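Local coordinates for protein glycerate dehydrogenase/glyoxylate reductase (Thermus thermophilus, PDB 2CUK) that probably reduces glyoxylate and hydroxypyruvate with a nicotinamide adenine dinucleotide cofactor, NADH or NADPH, as a member of the D-isomer specific 2-hydroxyacid dehydrogenase family, at residues 172-177 with 182-187; 105-110 with 157-162. All blocks are in the same frame, centred on the assembly; numbering follows the deposited sequence.

Contact 1: 172-177 with 182-187; sequences YHARTP and YPFLSL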
loop_
_atom_site.group_PDB
_atom_site.type_symbol
_atom_site.label_atom_id
_atom_site.label_comp_id
_atom_site.label_asym_id
_atom_site.label_seq_id
_atom_site.Cartn_x
_atom_site.Cartn_y
_atom_site.Cartn_z
ATOM N N TYR A 172 -12.244 -4.438 -18.250
ATOM C CA TYR A 172 -11.255 -5.479 -18.481
ATOM C C TYR A 172 -11.225 -6.041 -19.887
ATOM O O TYR A 172 -12.170 -5.893 -20.663
ATOM C CB TYR A 172 -11.471 -6.632 -17.491
ATOM C CG TYR A 172 -12.632 -7.549 -17.831
ATOM C CD1 TYR A 172 -12.414 -8.782 -18.457
ATOM C CD2 TYR A 172 -13.942 -7.185 -17.535
ATOM C CE1 TYR A 172 -13.480 -9.630 -18.774
ATOM C CE2 TYR A 172 -15.014 -8.020 -17.851
ATOM C CZ TYR A 172 -14.778 -9.240 -18.468
ATOM O OH TYR A 172 -15.842 -10.066 -18.772
ATOM N N HIS A 173 -10.108 -6.679 -20.206
ATOM C CA HIS A 173 -9.929 -7.334 -21.487
ATOM C C HIS A 173 -9.401 -8.717 -21.154
ATOM O O HIS A 173 -8.633 -8.878 -20.208
ATOM C CB HIS A 173 -8.915 -6.604 -22.364
ATOM C CG HIS A 173 -8.575 -7.347 -23.619
ATOM N ND1 HIS A 173 -9.496 -7.576 -24.619
ATOM C CD2 HIS A 173 -7.438 -7.974 -24.005
ATOM C CE1 HIS A 173 -8.943 -8.313 -25.566
ATOM N NE2 HIS A 173 -7.694 -8.569 -25.218
ATOM N N ALA A 174 -9.821 -9.712 -21.922
ATOM C CA ALA A 174 -9.375 -11.083 -21.709
ATOM C C ALA A 174 -9.634 -11.850 -22.997
ATOM O O ALA A 174 -10.378 -11.381 -23.862
ATOM C CB ALA A 174 -10.137 -11.713 -20.551
ATOM N N ARG A 175 -9.018 -13.019 -23.131
ATOM C CA ARG A 175 -9.204 -13.807 -24.346
ATOM C C ARG A 175 -10.679 -14.205 -24.525
ATOM O O ARG A 175 -11.157 -14.501 -25.616
ATOM C CB ARG A 175 -8.344 -15.067 -24.233
ATOM C CG ARG A 175 -6.860 -14.789 -23.952
ATOM C CD ARG A 175 -6.277 -13.671 -24.830
ATOM N NE ARG A 175 -5.755 -12.594 -23.977
ATOM C CZ ARG A 175 -5.219 -11.518 -24.566
ATOM N NH1 ARG A 175 -5.151 -11.434 -25.882
ATOM N NH2 ARG A 175 -4.764 -10.516 -23.805
ATOM N N THR A 176 -11.376 -14.241 -23.379
ATOM C CA THR A 176 -12.790 -14.583 -23.347
ATOM C C THR A 176 -13.527 -13.774 -22.282
ATOM O O THR A 176 -13.091 -13.651 -21.145
ATOM C CB THR A 176 -12.913 -16.077 -23.046
ATOM O OG1 THR A 176 -12.239 -16.816 -24.065
ATOM C CG2 THR A 176 -14.388 -16.488 -23.030
ATOM N N PRO A 177 -14.679 -13.179 -22.655
ATOM C CA PRO A 177 -15.494 -12.459 -21.700
ATOM C C PRO A 177 -15.916 -13.348 -20.518
ATOM O O PRO A 177 -15.799 -14.566 -20.530
ATOM C CB PRO A 177 -16.699 -11.896 -22.461
ATOM C CG PRO A 177 -16.307 -11.864 -23.940
ATOM C CD PRO A 177 -15.271 -13.086 -23.988
ATOM N N TYR A 182 -18.690 -5.848 -15.105
ATOM C CA TYR A 182 -17.721 -4.873 -15.604
ATOM C C TYR A 182 -17.707 -4.875 -17.125
ATOM O O TYR A 182 -17.891 -5.915 -17.756
ATOM C CB TYR A 182 -16.299 -5.204 -15.134
ATOM C CG TYR A 182 -16.162 -5.641 -13.694
ATOM C CD1 TYR A 182 -16.530 -4.802 -12.642
ATOM C CD2 TYR A 182 -15.631 -6.890 -13.386
ATOM C CE1 TYR A 182 -16.365 -5.202 -11.314
ATOM C CE2 TYR A 182 -15.466 -7.298 -12.071
ATOM C CZ TYR A 182 -15.831 -6.454 -11.042
ATOM O OH TYR A 182 -15.645 -6.873 -9.744
ATOM N N PRO A 183 -17.492 -3.701 -17.736
ATOM C CA PRO A 183 -17.450 -3.600 -19.197
ATOM C C PRO A 183 -16.277 -4.386 -19.782
ATOM O O PRO A 183 -15.144 -4.265 -19.312
ATOM C CB PRO A 183 -17.301 -2.099 -19.430
ATOM C CG PRO A 183 -18.059 -1.512 -18.282
ATOM C CD PRO A 183 -17.590 -2.365 -17.121
ATOM N N PHE A 184 -16.556 -5.204 -20.794
ATOM C CA PHE A 184 -15.527 -5.997 -21.464
ATOM C C PHE A 184 -15.071 -5.182 -22.678
ATOM O O PHE A 184 -15.882 -4.844 -23.541
ATOM C CB PHE A 184 -16.103 -7.340 -21.926
ATOM C CG PHE A 184 -15.112 -8.213 -22.644
ATOM C CD1 PHE A 184 -14.165 -8.940 -21.936
ATOM C CD2 PHE A 184 -15.119 -8.297 -24.032
ATOM C CE1 PHE A 184 -13.236 -9.743 -22.596
ATOM C CE2 PHE A 184 -14.196 -9.095 -24.703
ATOM C CZ PHE A 184 -13.250 -9.821 -23.982
ATOM N N LEU A 185 -13.780 -4.874 -22.747
ATOM C CA LEU A 185 -13.253 -4.069 -23.847
ATOM C C LEU A 185 -12.144 -4.768 -24.622
ATOM O O LEU A 185 -11.564 -5.749 -24.162
ATOM C CB LEU A 185 -12.705 -2.741 -23.299
ATOM C CG LEU A 185 -13.592 -1.930 -22.350
ATOM C CD1 LEU A 185 -12.811 -0.745 -21.777
ATOM C CD2 LEU A 185 -14.830 -1.451 -23.090
ATOM N N SER A 186 -11.859 -4.254 -25.816
ATOM C CA SER A 186 -10.773 -4.788 -26.624
ATOM C C SER A 186 -9.530 -4.218 -25.941
ATOM O O SER A 186 -9.635 -3.252 -25.182
ATOM C CB SER A 186 -10.855 -4.259 -28.057
ATOM O OG SER A 186 -10.653 -2.853 -28.081
ATOM N N LEU A 187 -8.363 -4.795 -26.199
ATOM C CA LEU A 187 -7.144 -4.287 -25.578
ATOM C C LEU A 187 -6.936 -2.828 -25.967
ATOM O O LEU A 187 -6.561 -1.998 -25.140
ATOM C CB LEU A 187 -5.931 -5.116 -26.007
ATOM C CG LEU A 187 -4.579 -4.647 -25.455
ATOM C CD1 LEU A 187 -4.627 -4.576 -23.936
ATOM C CD2 LEU A 187 -3.492 -5.595 -25.912
HETATM O O HOH W 1 -17.920 -8.671 -18.397
#

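Contact 2: 105-110 with 157-162; sequences LTLALL and QAVAKR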
loop_
_atom_site.group_PDB
_atom_site.type_symbol
_atom_site.label_atom_id
_atom_site.label_comp_id
_atom_site.label_asym_id
_atom_site.label_seq_id
_atom_site.Cartn_x
_atom_site.Cartn_y
_atom_site.Cartn_z
ATOM N N LEU A 105 -0.718 -7.259 -2.993
ATOM C CA LEU A 105 0.477 -6.519 -3.367
ATOM C C LEU A 105 0.267 -5.706 -4.641
ATOM O O LEU A 105 0.883 -4.670 -4.862
ATOM C CB LEU A 105 1.622 -7.509 -3.565
ATOM C CG LEU A 105 2.939 -6.802 -3.896
ATOM C CD1 LEU A 105 3.861 -6.671 -2.679
ATOM C CD2 LEU A 105 3.748 -7.531 -4.970
ATOM N N THR A 106 -0.601 -6.236 -5.527
ATOM C CA THR A 106 -0.966 -5.441 -6.691
ATOM C C THR A 106 -1.524 -4.096 -6.239
ATOM O O THR A 106 -1.119 -3.039 -6.706
ATOM C CB THR A 106 -2.010 -6.199 -7.520
ATOM O OG1 THR A 106 -1.453 -7.444 -7.952
ATOM C CG2 THR A 106 -2.395 -5.373 -8.754
ATOM N N LEU A 107 -2.456 -4.156 -5.297
ATOM C CA LEU A 107 -3.044 -2.943 -4.748
ATOM C C LEU A 107 -1.999 -2.105 -4.018
ATOM O O LEU A 107 -2.010 -0.884 -4.110
ATOM C CB LEU A 107 -4.192 -3.287 -3.792
ATOM C CG LEU A 107 -5.594 -3.237 -4.407
ATOM C CD1 LEU A 107 -5.918 -1.802 -4.777
ATOM C CD2 LEU A 107 -5.672 -4.138 -5.635
ATOM N N ALA A 108 -1.094 -2.762 -3.300
ATOM C CA ALA A 108 -0.055 -2.049 -2.564
ATOM C C ALA A 108 0.806 -1.229 -3.532
ATOM O O ALA A 108 1.202 -0.106 -3.221
ATOM C CB ALA A 108 0.812 -3.039 -1.796
ATOM N N LEU A 109 1.089 -1.797 -4.702
ATOM C CA LEU A 109 1.896 -1.123 -5.717
ATOM C C LEU A 109 1.131 0.035 -6.353
ATOM O O LEU A 109 1.703 1.089 -6.637
ATOM C CB LEU A 109 2.338 -2.119 -6.801
ATOM C CG LEU A 109 3.443 -3.111 -6.412
ATOM C CD1 LEU A 109 3.671 -4.117 -7.543
ATOM C CD2 LEU A 109 4.729 -2.347 -6.108
ATOM N N LEU A 110 -0.164 -0.156 -6.581
ATOM C CA LEU A 110 -0.977 0.909 -7.160
ATOM C C LEU A 110 -0.934 2.116 -6.222
ATOM O O LEU A 110 -0.689 3.243 -6.651
ATOM C CB LEU A 110 -2.425 0.440 -7.345
ATOM C CG LEU A 110 -3.468 1.526 -7.653
ATOM C CD1 LEU A 110 -3.013 2.382 -8.826
ATOM C CD2 LEU A 110 -4.802 0.875 -7.953
ATOM N N GLN A 157 -9.791 -10.784 -10.740
ATOM C CA GLN A 157 -11.083 -10.563 -10.111
ATOM C C GLN A 157 -10.918 -10.095 -8.669
ATOM O O GLN A 157 -11.699 -9.281 -8.185
ATOM C CB GLN A 157 -11.917 -11.846 -10.164
ATOM C CG GLN A 157 -12.353 -12.221 -11.579
ATOM C CD GLN A 157 -13.119 -13.526 -11.632
ATOM O OE1 GLN A 157 -14.127 -13.701 -10.942
ATOM N NE2 GLN A 157 -12.644 -14.452 -12.456
ATOM N N ALA A 158 -9.903 -10.619 -7.985
ATOM C CA ALA A 158 -9.643 -10.223 -6.605
ATOM C C ALA A 158 -9.177 -8.770 -6.598
ATOM O O ALA A 158 -9.516 -8.007 -5.702
ATOM C CB ALA A 158 -8.576 -11.117 -5.991
ATOM N N VAL A 159 -8.399 -8.388 -7.608
ATOM C CA VAL A 159 -7.913 -7.014 -7.685
ATOM C C VAL A 159 -9.085 -6.061 -7.923
ATOM O O VAL A 159 -9.193 -5.015 -7.277
ATOM C CB VAL A 159 -6.855 -6.853 -8.809
ATOM C CG1 VAL A 159 -6.531 -5.381 -9.015
ATOM C CG2 VAL A 159 -5.573 -7.624 -8.431
ATOM N N ALA A 160 -9.973 -6.438 -8.837
ATOM C CA ALA A 160 -11.140 -5.626 -9.155
ATOM C C ALA A 160 -12.004 -5.375 -7.924
ATOM O O ALA A 160 -12.510 -4.272 -7.729
ATOM C CB ALA A 160 -11.969 -6.307 -10.243
ATOM N N LYS A 161 -12.183 -6.402 -7.097
ATOM C CA LYS A 161 -12.996 -6.254 -5.895
ATOM C C LYS A 161 -12.401 -5.200 -4.971
ATOM O O LYS A 161 -13.116 -4.357 -4.427
ATOM C CB LYS A 161 -13.108 -7.589 -5.151
ATOM C CG LYS A 161 -14.096 -8.585 -5.769
ATOM C CD LYS A 161 -15.524 -8.379 -5.252
ATOM C CE LYS A 161 -16.135 -7.065 -5.728
ATOM N NZ LYS A 161 -17.453 -6.772 -5.076
ATOM N N ARG A 162 -11.088 -5.257 -4.789
ATOM C CA ARG A 162 -10.418 -4.293 -3.931
ATOM C C ARG A 162 -10.545 -2.893 -4.520
ATOM O O ARG A 162 -10.862 -1.937 -3.816
ATOM C CB ARG A 162 -8.943 -4.667 -3.783
ATOM C CG ARG A 162 -8.710 -5.879 -2.894
ATOM C CD ARG A 162 -7.402 -6.573 -3.257
ATOM N NE ARG A 162 -7.064 -7.630 -2.313
ATOM C CZ ARG A 162 -7.695 -8.796 -2.218
ATOM N NH1 ARG A 162 -8.717 -9.081 -3.019
ATOM N NH2 ARG A 162 -7.308 -9.672 -1.301
#

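Contact 1: 172-177 with 182-187
F184 turns the edge of its ring toward the face of Y172, in an offset edge-to-face pair with centroids 5.2 Å apart and planes at 71°. F184 CD1 does the touching, 3.3 Å from Y172 CE1. P177 covers one face of the F184 ring, and Y172 meets that ring's edge. P177 CG stands over the centre of the face, 3.6 Å from F184 CE2, in a CH-pi contact. A174 O meets the F184 rim in the ring plane, 3.3 Å from F184 CZ. The F184 side chain gets there with CG anti to the backbone N (chi1 179°), which brings the ring in against the loop 174-177.

The backbones run parallel here. Y172 N donates to P183 O (3.1 Å), and L185 N donates to Y172 O (2.8 Å). The single parallel bridge of Y172 with F184 sets 182-187 beside strand 169-173. That strand is an edge strand of the Rossmann-type NAD-binding domain. In this family the loop after it commonly lies near the adenosine ribose of the cofactor.

H173 uses its ND1-H on a lone pair of L185 O (2.8 Å), with the acceptor close to the imidazole plane. L187 CB lies over one face, 4.0 Å from the centroid of the H173 ring. K178 N forms a hydrogen bond with Y172 OH, and a water bridges Y172 OH to Y182 O.

Contact 2: 105-110 with 157-162
A158 O takes two N-H groups from R162, the arginine whose aliphatic part lies against L107. R162 NH1 reaches A158 O at 3.0 Å and R162 N, in the helical turn, at 3.3 Å. The two come from opposite faces of the carbonyl plane. The contact joins helix 154-165, the helix of the first Rossmann beta-alpha-beta unit, to helix 99-114. The short segments cross at -49°, with axes 10.1 Å apart.

R162 keeps its chain extended from CG to NE. R162 CB sits 3.7 Å from L107 CG, and the two side chains cross obliquely. The guanidinium salt-bridges E100 through NH2 and D104 through NE. A leucine here would probably leave both carboxylates without their cationic mate and A158 O without its second donor. F166 of the second subunit also packs on L107, so the helix pair lies beside the dimer contact.

V159 touches both T106 and L107, one branch each at its closest. With V159 CG1 anti to the backbone N (chi1 171°), that methyl meets L107 CD2 at 3.7 Å. V159 CG2 faces T106, 3.9 Å from T106 CG2, while T106 OG1 is hydrogen-bonded to T102 O and T228 OG1.

Contact 2 precedes contact 1 in the chain, and their centres lie about 17 Å apart. Helix 154-165, half of contact 2, leads directly into strand 169-173, half of contact 1. The two also touch: Y182 OH lies 3.8 Å from A160 CB and 4.1 Å from K161 CE, both as packing. Contact 1 is on the outer strand of the sheet, while contact 2 is buried against one face of it, near the second subunit. The V159 and A174 side chains both reach the glycine-rich turn with G151, G153 and G156. That turn fits a Rossmann GxGxxG motif, so contact 1 probably lies near the dinucleotide site, and contact 2 packs behind the turn that would bind it.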